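Long-range contacts in branched-chain amino acid transport system substrate-binding protein (Rhodopseudomonas palustris, PDB 4JB0), which binds small lignin-derived aromatic acids such as ferulate and probably delivers them to an ABC transporter for uptake: residues Gly139-Tyr144 with Arg168-Asp173; Ile191-Ser196 with Ile216-Gly221; Pro77-Val82 with Ala97-Thr102. All coordinates share one frame; numbering follows the deposited sequence.

Contact 1: residues Gly139-Tyr144 with Arg168-Asp173; sequences GYSDSY and RFARPD. With FER (3-(4-hydroxy-3-methoxyphenyl)-2-propenoic acid), chain B.
Arg171 stretches across the ring of Tyr140 to reach Asp142 where two neighbouring strands of a parallel beta-alpha-beta unit (strand 134-140, helix 143-158, strand 162-169) end, in a lobe of the periplasmic binding protein fold. Arg171 NE donates to Asp142 OD1 at 2.7 Å in a salt bridge whose carboxylate and guanidinium lie nearly coplanar (19°). The terminal nitrogens clasp the ferulate carboxylate in two prongs: Arg171 NH1 bonds FER O1 and Arg171 NH2 bonds FER O2, each at 2.8 Å. A bend at chi3 (-147°) turns the guanidinium to meet both anions, after Arg171 CG has passed 3.8 Å above the centre of the Tyr140 ring, a CH-pi contact. Tyr144 lays one ring face under FER C8, 3.5 Å from the ring plane. Replacing Arg171 by leucine would probably leave Asp142 and the ligand carboxylate without their shared cationic mate.

Further out, Asp142 is the N-cap of helix 143-158, its OD2 accepting weakly from Tyr144 N. Tyr140 is steadied by Phe169, toward whose face it turns an edge (offset edge-to-face, planes at 65°), and its hydroxyl bonds Ser196. Phe169 N to Gly139 O and Ser141 N to Phe169 O tie the strand ends together. Arg168, paired with Glu166 and Asp146, also donates from NH1 to Tyr140 O at 2.9 Å.

Contact 2: residues Ile191-Ser196 with Ile216-Gly221; sequences ILVGAS and IYQTHG. With FER (3-(4-hydroxy-3-methoxyphenyl)-2-propenoic acid), chain B.
The ring of Tyr217 has the carbonyl oxygen of Ile191 at its edge, while its hydroxyl bonds His126, whose own ring meets it at about 75°. The flat amide of Gln218 runs beside Val193, its NE2 3.6 Å from Val193 CG1; that NE2 is bonded to Gln204 and Ala200 of helix 197-209. The third flat group, His220, turns one face to the ligand, with FER C5 lying 3.7 Å above the ring plane toward its rim.

Between the strands, Tyr217 N donates to Ile191 O and Val193 N to Tyr217 O in nearly straight bonds, a parallel ladder. Leu192 CD1 rests on Tyr217 CB, and Val193 CG2 meets Ile216 CG2 at 3.8 Å. Beyond the ladder the chains part and a water fills in: it accepts from Thr219 N (2.9 Å) and Ala195 N, and stands 2.7 Å from Gln218 OE1. Thr219 makes an ST turn, OG1 accepting from Gly221 N and also hydrogen-bonded to the Tyr144 hydroxyl. Ser196 OG, set between its backbone N and carbonyl carbon (chi1 67°), lies 2.6 Å from FER O1, and Gly221 CA approaches FER C6 at 3.4 Å.

These are central strands of their sheet: strand 190-194 bonds strand 134-140 on its other edge, helix 197-209 packs on the Ile191, Val193 and Ile216 face, and helices 116-129 and 143-158 pack on the Leu192 and Tyr217 face.

Contact 3: residues Pro77-Val82 with Ala97-Thr102; sequences PPTVAV and APLPIT. With FER (3-(4-hydroxy-3-methoxyphenyl)-2-propenoic acid), chain B.
Thr79 and Val80, on one side of helix 76-89, pack against Ala97, Leu99 and Pro100 of the extended segment that follows strand 93-95. Helix and segment belong to the lobe built on the sheet of strand 5-11, and the contact joins the helix to a segment whose Pro98 lines the ligand pocket.

The apolar contacts dominate. Thr79 CG2 lies 4.0 Å from Leu99 CB, the two side chains crossing at about a right angle. Leu99 CG sits between its own backbone N and carbonyl carbon (chi1 83°), a rotation that lets CD1 lie along the helix backbone, 4.1 Å from Val80 CA. Val80 uses one branch: CG2, which stands anti to the carbonyl carbon, meets Pro100 CD at 3.8 Å and Leu99 CB at 4.3 Å. Ala97 presents its methyl to the threonine hydroxyl, with CB 3.3 Å from Thr79 OG1.

Most polar groups here are bonded beside the interface. Thr79 OG1 is hydrogen-bonded to Val75 O and Ser73 N, which holds the hydroxyl in place and aims the CG2 methyl at the segment. Pro98 O bonds Thr76 OG1, and Leu99 O bonds the hydroxyl of Tyr338. Ala97 O is the exception, buried with no partner in the model, 3.6 Å from Thr79 CG2.

The ligand is met by Pro98, whose CB points away from the helix: Pro98 CG lies 3.5 Å from FER C6, over one face of the ferulate ring.

No hydrogen bond spans helix and segment here, so the fit rests on the shapes of methyls, a leucine and a proline ring; direction comes from the flanking polar bonds, and Pro98 offers the aromatic ligand a purely hydrocarbon surface.

Overall arrangement
Contacts 1 and 2 share one sheet, strands 134-140 and 190-194 being neighbours in it; contact 3 belongs to the other lobe. Contacts 2 and 3 are buried, whereas contact 1, at the sheet's outermost strand 162-169, is partly exposed. Their chemistry differs accordingly: charge pairs at contact 1, a backbone ladder and a water at contact 2, apolar packing at contact 3. Probable hydrogen bonds between the hydroxyls of Tyr140 and Ser196 and of Tyr144 and Thr219 join the first two. All three touch ferulate: Pro98 and Gly221 take opposite faces of its ring. Pro77 also packs on Arg171 and Asp142, consistent with lobes closed over the ligand.

Contact 1: residues Gly139-Tyr144 with Arg168-Asp173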
loop_
_atom_site.group_PDB
_atom_site.type_symbol
_atom_site.label_atom_id
_atom_site.label_comp_id
_atom_site.label_asym_id
_atom_site.label_seq_id
_atom_site.Cartn_x
_atom_site.Cartn_y
_atom_site.Cartn_z
ATOM N N GLY A 139 12.141 -12.397 0.677
ATOM C CA GLY A 139 11.585 -11.156 0.119
ATOM C C GLY A 139 12.485 -10.554 -0.916
ATOM O O GLY A 139 13.553 -11.060 -1.157
ATOM N N TYR A 140 12.059 -9.455 -1.507
ATOM C CA TYR A 140 12.819 -8.808 -2.537
ATOM C C TYR A 140 14.160 -8.278 -2.026
ATOM O O TYR A 140 14.264 -7.768 -0.884
ATOM C CB TYR A 140 12.067 -7.595 -3.087
ATOM C CG TYR A 140 10.696 -7.810 -3.693
ATOM C CD1 TYR A 140 10.421 -8.920 -4.486
ATOM C CD2 TYR A 140 9.723 -6.795 -3.594
ATOM C CE1 TYR A 140 9.174 -9.069 -5.104
ATOM C CE2 TYR A 140 8.476 -6.926 -4.227
ATOM C CZ TYR A 140 8.222 -8.084 -4.985
ATOM O OH TYR A 140 7.004 -8.230 -5.607
ATOM N N SER A 141 15.176 -8.397 -2.887
ATOM C CA SER A 141 16.476 -7.720 -2.679
ATOM C C SER A 141 16.372 -6.212 -3.018
ATOM O O SER A 141 17.061 -5.680 -3.907
ATOM C CB SER A 141 17.541 -8.391 -3.551
ATOM O OG SER A 141 17.043 -8.542 -4.885
ATOM N N ASP A 142 15.452 -5.527 -2.366
ATOM C CA ASP A 142 15.271 -4.082 -2.590
ATOM C C ASP A 142 14.668 -3.393 -1.356
ATOM O O ASP A 142 14.505 -4.048 -0.326
ATOM C CB ASP A 142 14.544 -3.751 -3.928
ATOM C CG ASP A 142 13.051 -4.075 -3.933
ATOM O OD1 ASP A 142 12.505 -4.350 -5.030
ATOM O OD2 ASP A 142 12.403 -4.066 -2.880
ATOM N N SER A 143 14.346 -2.100 -1.473
ATOM C CA SER A 143 13.847 -1.317 -0.337
ATOM C C SER A 143 12.534 -1.858 0.316
ATOM O O SER A 143 12.351 -1.689 1.528
ATOM C CB SER A 143 13.726 0.174 -0.695
ATOM O OG SER A 143 12.960 0.365 -1.900
ATOM N N TYR A 144 11.616 -2.445 -0.455
ATOM C CA TYR A 144 10.405 -3.046 0.170
ATOM C C TYR A 144 10.797 -4.275 0.981
ATOM O O TYR A 144 10.332 -4.437 2.096
ATOM C CB TYR A 144 9.389 -3.476 -0.892
ATOM C CG TYR A 144 8.045 -3.980 -0.349
ATOM C CD1 TYR A 144 7.191 -3.132 0.380
ATOM C CD2 TYR A 144 7.642 -5.323 -0.553
ATOM C CE1 TYR A 144 5.939 -3.604 0.869
ATOM C CE2 TYR A 144 6.401 -5.817 -0.054
ATOM C CZ TYR A 144 5.566 -4.955 0.624
ATOM O OH TYR A 144 4.374 -5.432 1.058
ATOM N N ARG A 168 16.693 -13.707 -0.185
ATOM C CA ARG A 168 16.191 -12.638 -1.023
ATOM C C ARG A 168 16.037 -13.134 -2.444
ATOM O O ARG A 168 16.700 -14.104 -2.867
ATOM C CB ARG A 168 17.106 -11.376 -1.019
ATOM C CG ARG A 168 17.241 -10.600 0.329
ATOM C CD ARG A 168 15.893 -10.304 1.100
ATOM N NE ARG A 168 16.256 -9.631 2.361
ATOM C CZ ARG A 168 16.266 -8.301 2.500
ATOM N NH1 ARG A 168 15.841 -7.538 1.498
ATOM N NH2 ARG A 168 16.664 -7.715 3.619
ATOM N N PHE A 169 15.156 -12.455 -3.182
ATOM C CA PHE A 169 15.058 -12.651 -4.616
ATOM C C PHE A 169 14.806 -11.317 -5.250
ATOM O O PHE A 169 14.352 -10.390 -4.571
ATOM C CB PHE A 169 13.999 -13.735 -5.027
ATOM C CG PHE A 169 12.542 -13.385 -4.735
ATOM C CD1 PHE A 169 12.017 -13.465 -3.421
ATOM C CD2 PHE A 169 11.662 -13.076 -5.786
ATOM C CE1 PHE A 169 10.650 -13.162 -3.154
ATOM C CE2 PHE A 169 10.312 -12.767 -5.525
ATOM C CZ PHE A 169 9.796 -12.829 -4.221
ATOM N N ALA A 170 15.126 -11.219 -6.553
ATOM C CA ALA A 170 14.871 -10.033 -7.362
ATOM C C ALA A 170 13.478 -10.103 -7.977
ATOM O O ALA A 170 12.996 -11.196 -8.340
ATOM C CB ALA A 170 15.938 -9.927 -8.505
ATOM N N ARG A 171 12.852 -8.935 -8.135
ATOM C CA ARG A 171 11.497 -8.820 -8.680
ATOM C C ARG A 171 11.159 -9.634 -9.937
ATOM O O ARG A 171 10.107 -10.267 -9.959
ATOM C CB ARG A 171 11.166 -7.340 -8.982
ATOM C CG ARG A 171 10.404 -6.678 -7.885
ATOM C CD ARG A 171 10.385 -5.135 -8.080
ATOM N NE ARG A 171 10.374 -4.485 -6.756
ATOM C CZ ARG A 171 9.298 -4.253 -6.002
ATOM N NH1 ARG A 171 8.081 -4.572 -6.436
ATOM N NH2 ARG A 171 9.427 -3.657 -4.820
ATOM N N PRO A 172 12.031 -9.593 -10.975
ATOM C CA PRO A 172 11.730 -10.369 -12.183
ATOM C C PRO A 172 12.029 -11.888 -12.125
ATOM O O PRO A 172 11.658 -12.595 -13.085
ATOM C CB PRO A 172 12.593 -9.709 -13.251
ATOM C CG PRO A 172 13.642 -8.995 -12.563
ATOM C CD PRO A 172 13.248 -8.761 -11.156
ATOM N N ASP A 173 12.638 -12.387 -11.033
ATOM C CA ASP A 173 13.004 -13.809 -10.932
ATOM C C ASP A 173 11.781 -14.665 -11.138
ATOM O O ASP A 173 10.732 -14.384 -10.556
ATOM C CB ASP A 173 13.601 -14.154 -9.580
ATOM C CG ASP A 173 14.963 -13.552 -9.404
ATOM O OD1 ASP A 173 15.436 -12.925 -10.383
ATOM O OD2 ASP A 173 15.553 -13.695 -8.315
HETATM C C4 FER B . 0.472 -1.799 -0.924
HETATM C C5 FER B . 1.432 -2.504 -0.213
HETATM C C6 FER B . 2.570 -2.923 -0.890
HETATM C C3 FER B . 0.633 -1.515 -2.269
HETATM C C2 FER B . 1.784 -1.934 -2.944
HETATM C C1 FER B . 2.756 -2.640 -2.237
HETATM C C10 FER B . -0.139 -0.545 -4.375
HETATM C C7 FER B . 3.944 -3.035 -3.040
HETATM C C8 FER B . 5.204 -2.908 -2.619
HETATM C C9 FER B . 6.326 -3.240 -3.537
HETATM O O1 FER B . 6.270 -4.216 -4.336
HETATM O O2 FER B . 7.291 -2.428 -3.543
HETATM O O4 FER B . -0.631 -1.374 -0.290
HETATM O O3 FER B . -0.323 -0.807 -2.961
#

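Contact 2: residues Ile191-Ser196 with Ile216-Gly221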
loop_
_atom_site.group_PDB
_atom_site.type_symbol
_atom_site.label_atom_id
_atom_site.label_comp_id
_atom_site.label_asym_id
_atom_site.label_seq_id
_atom_site.Cartn_x
_atom_site.Cartn_y
_atom_site.Cartn_z
ATOM N N ILE A 191 7.144 -18.870 7.738
ATOM C CA ILE A 191 7.943 -18.100 6.784
ATOM C C ILE A 191 7.167 -16.827 6.472
ATOM O O ILE A 191 5.986 -16.905 6.160
ATOM C CB ILE A 191 8.166 -18.900 5.484
ATOM C CG1 ILE A 191 9.118 -20.089 5.766
ATOM C CG2 ILE A 191 8.737 -17.978 4.374
ATOM C CD1 ILE A 191 9.390 -20.976 4.539
ATOM N N LEU A 192 7.788 -15.675 6.630
ATOM C CA LEU A 192 7.176 -14.406 6.104
ATOM C C LEU A 192 7.710 -14.169 4.704
ATOM O O LEU A 192 8.932 -14.147 4.501
ATOM C CB LEU A 192 7.524 -13.213 6.984
ATOM C CG LEU A 192 7.175 -11.810 6.505
ATOM C CD1 LEU A 192 5.586 -11.723 6.282
ATOM C CD2 LEU A 192 7.738 -10.766 7.542
ATOM N N VAL A 193 6.798 -13.959 3.763
ATOM C CA VAL A 193 7.143 -13.634 2.389
ATOM C C VAL A 193 7.011 -12.122 2.229
ATOM O O VAL A 193 5.902 -11.575 2.423
ATOM C CB VAL A 193 6.213 -14.355 1.381
ATOM C CG1 VAL A 193 6.412 -13.845 -0.040
ATOM C CG2 VAL A 193 6.371 -15.902 1.431
ATOM N N GLY A 194 8.127 -11.448 1.912
ATOM C CA GLY A 194 8.111 -9.994 1.701
ATOM C C GLY A 194 8.125 -9.625 0.218
ATOM O O GLY A 194 9.182 -9.297 -0.357
ATOM N N ALA A 195 6.943 -9.667 -0.403
ATOM C CA ALA A 195 6.812 -9.515 -1.863
ATOM C C ALA A 195 5.410 -8.954 -2.150
ATOM O O ALA A 195 4.733 -8.521 -1.204
ATOM C CB ALA A 195 7.058 -10.847 -2.568
ATOM N N SER A 196 5.007 -8.914 -3.421
ATOM C CA SER A 196 3.805 -8.187 -3.821
ATOM C C SER A 196 3.274 -8.710 -5.144
ATOM O O SER A 196 4.037 -9.347 -5.906
ATOM C CB SER A 196 4.092 -6.658 -3.921
ATOM O OG SER A 196 4.991 -6.390 -5.012
ATOM N N ILE A 216 2.550 -20.010 6.249
ATOM C CA ILE A 216 3.128 -18.960 5.422
ATOM C C ILE A 216 2.353 -17.644 5.634
ATOM O O ILE A 216 1.131 -17.649 5.576
ATOM C CB ILE A 216 3.195 -19.354 3.936
ATOM C CG1 ILE A 216 3.920 -20.726 3.766
ATOM C CG2 ILE A 216 3.844 -18.177 3.077
ATOM C CD1 ILE A 216 3.927 -21.204 2.297
ATOM N N TYR A 217 3.087 -16.550 5.868
ATOM C CA TYR A 217 2.539 -15.196 6.031
ATOM C C TYR A 217 2.867 -14.306 4.845
ATOM O O TYR A 217 3.992 -14.375 4.324
ATOM C CB TYR A 217 3.092 -14.559 7.303
ATOM C CG TYR A 217 2.599 -15.206 8.596
ATOM C CD1 TYR A 217 3.116 -16.418 9.034
ATOM C CD2 TYR A 217 1.633 -14.581 9.380
ATOM C CE1 TYR A 217 2.669 -17.022 10.207
ATOM C CE2 TYR A 217 1.151 -15.177 10.590
ATOM C CZ TYR A 217 1.682 -16.398 10.983
ATOM O OH TYR A 217 1.246 -16.990 12.144
ATOM N N GLN A 218 1.909 -13.457 4.421
ATOM C CA GLN A 218 2.122 -12.557 3.293
ATOM C C GLN A 218 1.832 -11.090 3.732
ATOM O O GLN A 218 1.049 -10.821 4.651
ATOM C CB GLN A 218 1.177 -12.902 2.124
ATOM C CG GLN A 218 1.498 -14.246 1.404
ATOM C CD GLN A 218 2.563 -14.069 0.295
ATOM O OE1 GLN A 218 2.902 -12.943 -0.097
ATOM N NE2 GLN A 218 3.082 -15.177 -0.194
ATOM N N THR A 219 2.422 -10.158 3.026
ATOM C CA THR A 219 2.180 -8.734 3.269
ATOM C C THR A 219 0.955 -8.192 2.491
ATOM O O THR A 219 0.348 -8.869 1.625
ATOM C CB THR A 219 3.423 -7.918 2.893
ATOM O OG1 THR A 219 3.539 -7.836 1.468
ATOM C CG2 THR A 219 4.714 -8.563 3.473
ATOM N N HIS A 220 0.664 -6.935 2.732
ATOM C CA HIS A 220 -0.454 -6.276 2.127
ATOM C C HIS A 220 -0.165 -5.953 0.693
ATOM O O HIS A 220 -1.087 -5.605 -0.020
ATOM C CB HIS A 220 -0.908 -5.058 2.955
ATOM C CG HIS A 220 0.166 -4.034 3.208
ATOM N ND1 HIS A 220 1.430 -4.377 3.638
ATOM C CD2 HIS A 220 0.112 -2.676 3.239
ATOM C CE1 HIS A 220 2.124 -3.277 3.886
ATOM N NE2 HIS A 220 1.337 -2.233 3.674
ATOM N N GLY A 221 1.088 -6.206 0.227
ATOM C CA GLY A 221 1.398 -6.096 -1.193
ATOM C C GLY A 221 0.793 -7.216 -2.011
ATOM O O GLY A 221 0.732 -7.152 -3.254
HETATM C C4 FER B . 0.472 -1.799 -0.924
HETATM C C5 FER B . 1.432 -2.504 -0.213
HETATM C C6 FER B . 2.570 -2.923 -0.890
HETATM C C3 FER B . 0.633 -1.515 -2.269
HETATM C C2 FER B . 1.784 -1.934 -2.944
HETATM C C1 FER B . 2.756 -2.640 -2.237
HETATM C C10 FER B . -0.139 -0.545 -4.375
HETATM C C7 FER B . 3.944 -3.035 -3.040
HETATM C C8 FER B . 5.204 -2.908 -2.619
HETATM C C9 FER B . 6.326 -3.240 -3.537
HETATM O O1 FER B . 6.270 -4.216 -4.336
HETATM O O2 FER B . 7.291 -2.428 -3.543
HETATM O O4 FER B . -0.631 -1.374 -0.290
HETATM O O3 FER B . -0.323 -0.807 -2.961
HETATM O O HOH W 1 4.126 -10.721 0.764
#

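Contact 3: residues Pro77-Val82 with Ala97-Thr102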
loop_
_atom_site.group_PDB
_atom_site.type_symbol
_atom_site.label_atom_id
_atom_site.label_comp_id
_atom_site.label_asym_id
_atom_site.label_seq_id
_atom_site.Cartn_x
_atom_site.Cartn_y
_atom_site.Cartn_z
ATOM N N PRO A 77 10.325 0.982 -5.171
ATOM C CA PRO A 77 11.470 1.745 -5.765
ATOM C C PRO A 77 11.109 3.001 -6.612
ATOM O O PRO A 77 11.708 4.079 -6.379
ATOM C CB PRO A 77 12.250 0.673 -6.569
ATOM C CG PRO A 77 11.857 -0.673 -5.828
ATOM C CD PRO A 77 10.394 -0.464 -5.459
ATOM N N PRO A 78 10.098 2.923 -7.537
ATOM C CA PRO A 78 9.778 4.167 -8.224
ATOM C C PRO A 78 9.113 5.169 -7.292
ATOM O O PRO A 78 9.183 6.366 -7.564
ATOM C CB PRO A 78 8.815 3.758 -9.332
ATOM C CG PRO A 78 8.243 2.456 -8.850
ATOM C CD PRO A 78 9.365 1.776 -8.106
ATOM N N THR A 79 8.483 4.699 -6.218
ATOM C CA THR A 79 7.837 5.612 -5.270
ATOM C C THR A 79 8.875 6.474 -4.545
ATOM O O THR A 79 8.705 7.677 -4.375
ATOM C CB THR A 79 6.968 4.794 -4.304
ATOM O OG1 THR A 79 5.942 4.195 -5.101
ATOM C CG2 THR A 79 6.297 5.645 -3.262
ATOM N N VAL A 80 9.938 5.826 -4.101
ATOM C CA VAL A 80 11.102 6.537 -3.557
ATOM C C VAL A 80 11.565 7.620 -4.558
ATOM O O VAL A 80 11.812 8.778 -4.178
ATOM C CB VAL A 80 12.258 5.541 -3.348
ATOM C CG1 VAL A 80 13.602 6.346 -3.197
ATOM C CG2 VAL A 80 11.947 4.668 -2.135
ATOM N N ALA A 81 11.713 7.242 -5.823
ATOM C CA ALA A 81 12.188 8.186 -6.848
ATOM C C ALA A 81 11.232 9.402 -6.952
ATOM O O ALA A 81 11.700 10.586 -7.032
ATOM C CB ALA A 81 12.330 7.496 -8.257
ATOM N N VAL A 82 9.925 9.121 -6.923
ATOM C CA VAL A 82 8.941 10.205 -7.022
ATOM C C VAL A 82 9.053 11.106 -5.777
ATOM O O VAL A 82 9.027 12.370 -5.866
ATOM C CB VAL A 82 7.480 9.693 -7.204
ATOM C CG1 VAL A 82 6.515 10.882 -7.135
ATOM C CG2 VAL A 82 7.315 9.062 -8.555
ATOM N N ALA A 97 2.287 3.598 -2.860
ATOM C CA ALA A 97 2.987 2.392 -2.524
ATOM C C ALA A 97 3.770 2.783 -1.260
ATOM O O ALA A 97 3.999 3.967 -1.032
ATOM C CB ALA A 97 3.956 2.014 -3.662
ATOM N N PRO A 98 4.154 1.812 -0.418
ATOM C CA PRO A 98 4.918 2.089 0.809
ATOM C C PRO A 98 6.306 2.660 0.477
ATOM O O PRO A 98 6.840 2.448 -0.632
ATOM C CB PRO A 98 5.088 0.712 1.470
ATOM C CG PRO A 98 4.274 -0.232 0.644
ATOM C CD PRO A 98 4.097 0.383 -0.713
ATOM N N LEU A 99 6.853 3.454 1.387
ATOM C CA LEU A 99 8.214 3.895 1.181
ATOM C C LEU A 99 8.879 4.338 2.441
ATOM O O LEU A 99 8.226 4.930 3.306
ATOM C CB LEU A 99 8.292 4.997 0.159
ATOM C CG LEU A 99 8.019 6.389 0.689
ATOM C CD1 LEU A 99 8.719 7.369 -0.268
ATOM C CD2 LEU A 99 6.542 6.506 0.803
ATOM N N PRO A 100 10.185 4.087 2.523
ATOM C CA PRO A 100 11.015 4.565 3.642
ATOM C C PRO A 100 11.065 6.088 3.672
ATOM O O PRO A 100 11.592 6.738 2.737
ATOM C CB PRO A 100 12.414 4.031 3.325
ATOM C CG PRO A 100 12.262 3.161 2.056
ATOM C CD PRO A 100 10.984 3.565 1.402
ATOM N N ILE A 101 10.526 6.625 4.752
ATOM C CA ILE A 101 10.533 8.040 5.095
ATOM C C ILE A 101 11.843 8.398 5.763
ATOM O O ILE A 101 12.222 7.792 6.759
ATOM C CB ILE A 101 9.384 8.387 6.078
ATOM C CG1 ILE A 101 8.017 7.959 5.480
ATOM C CG2 ILE A 101 9.452 9.906 6.525
ATOM C CD1 ILE A 101 7.694 8.557 4.197
ATOM N N THR A 102 12.546 9.352 5.181
ATOM C CA THR A 102 13.822 9.813 5.695
ATOM C C THR A 102 13.608 11.316 5.813
ATOM O O THR A 102 12.607 11.812 5.297
ATOM C CB THR A 102 14.959 9.494 4.700
ATOM O OG1 THR A 102 14.601 10.033 3.430
ATOM C CG2 THR A 102 15.191 7.958 4.503
HETATM C C4 FER B . 0.472 -1.799 -0.924
HETATM C C5 FER B . 1.432 -2.504 -0.213
HETATM C C6 FER B . 2.570 -2.923 -0.890
HETATM C C3 FER B . 0.633 -1.515 -2.269
HETATM C C2 FER B . 1.784 -1.934 -2.944
HETATM C C1 FER B . 2.756 -2.640 -2.237
HETATM C C10 FER B . -0.139 -0.545 -4.375
HETATM C C7 FER B . 3.944 -3.035 -3.040
HETATM C C8 FER B . 5.204 -2.908 -2.619
HETATM C C9 FER B . 6.326 -3.240 -3.537
HETATM O O1 FER B . 6.270 -4.216 -4.336
HETATM O O2 FER B . 7.291 -2.428 -3.543
HETATM O O4 FER B . -0.631 -1.374 -0.290
HETATM O O3 FER B . -0.323 -0.807 -2.961
#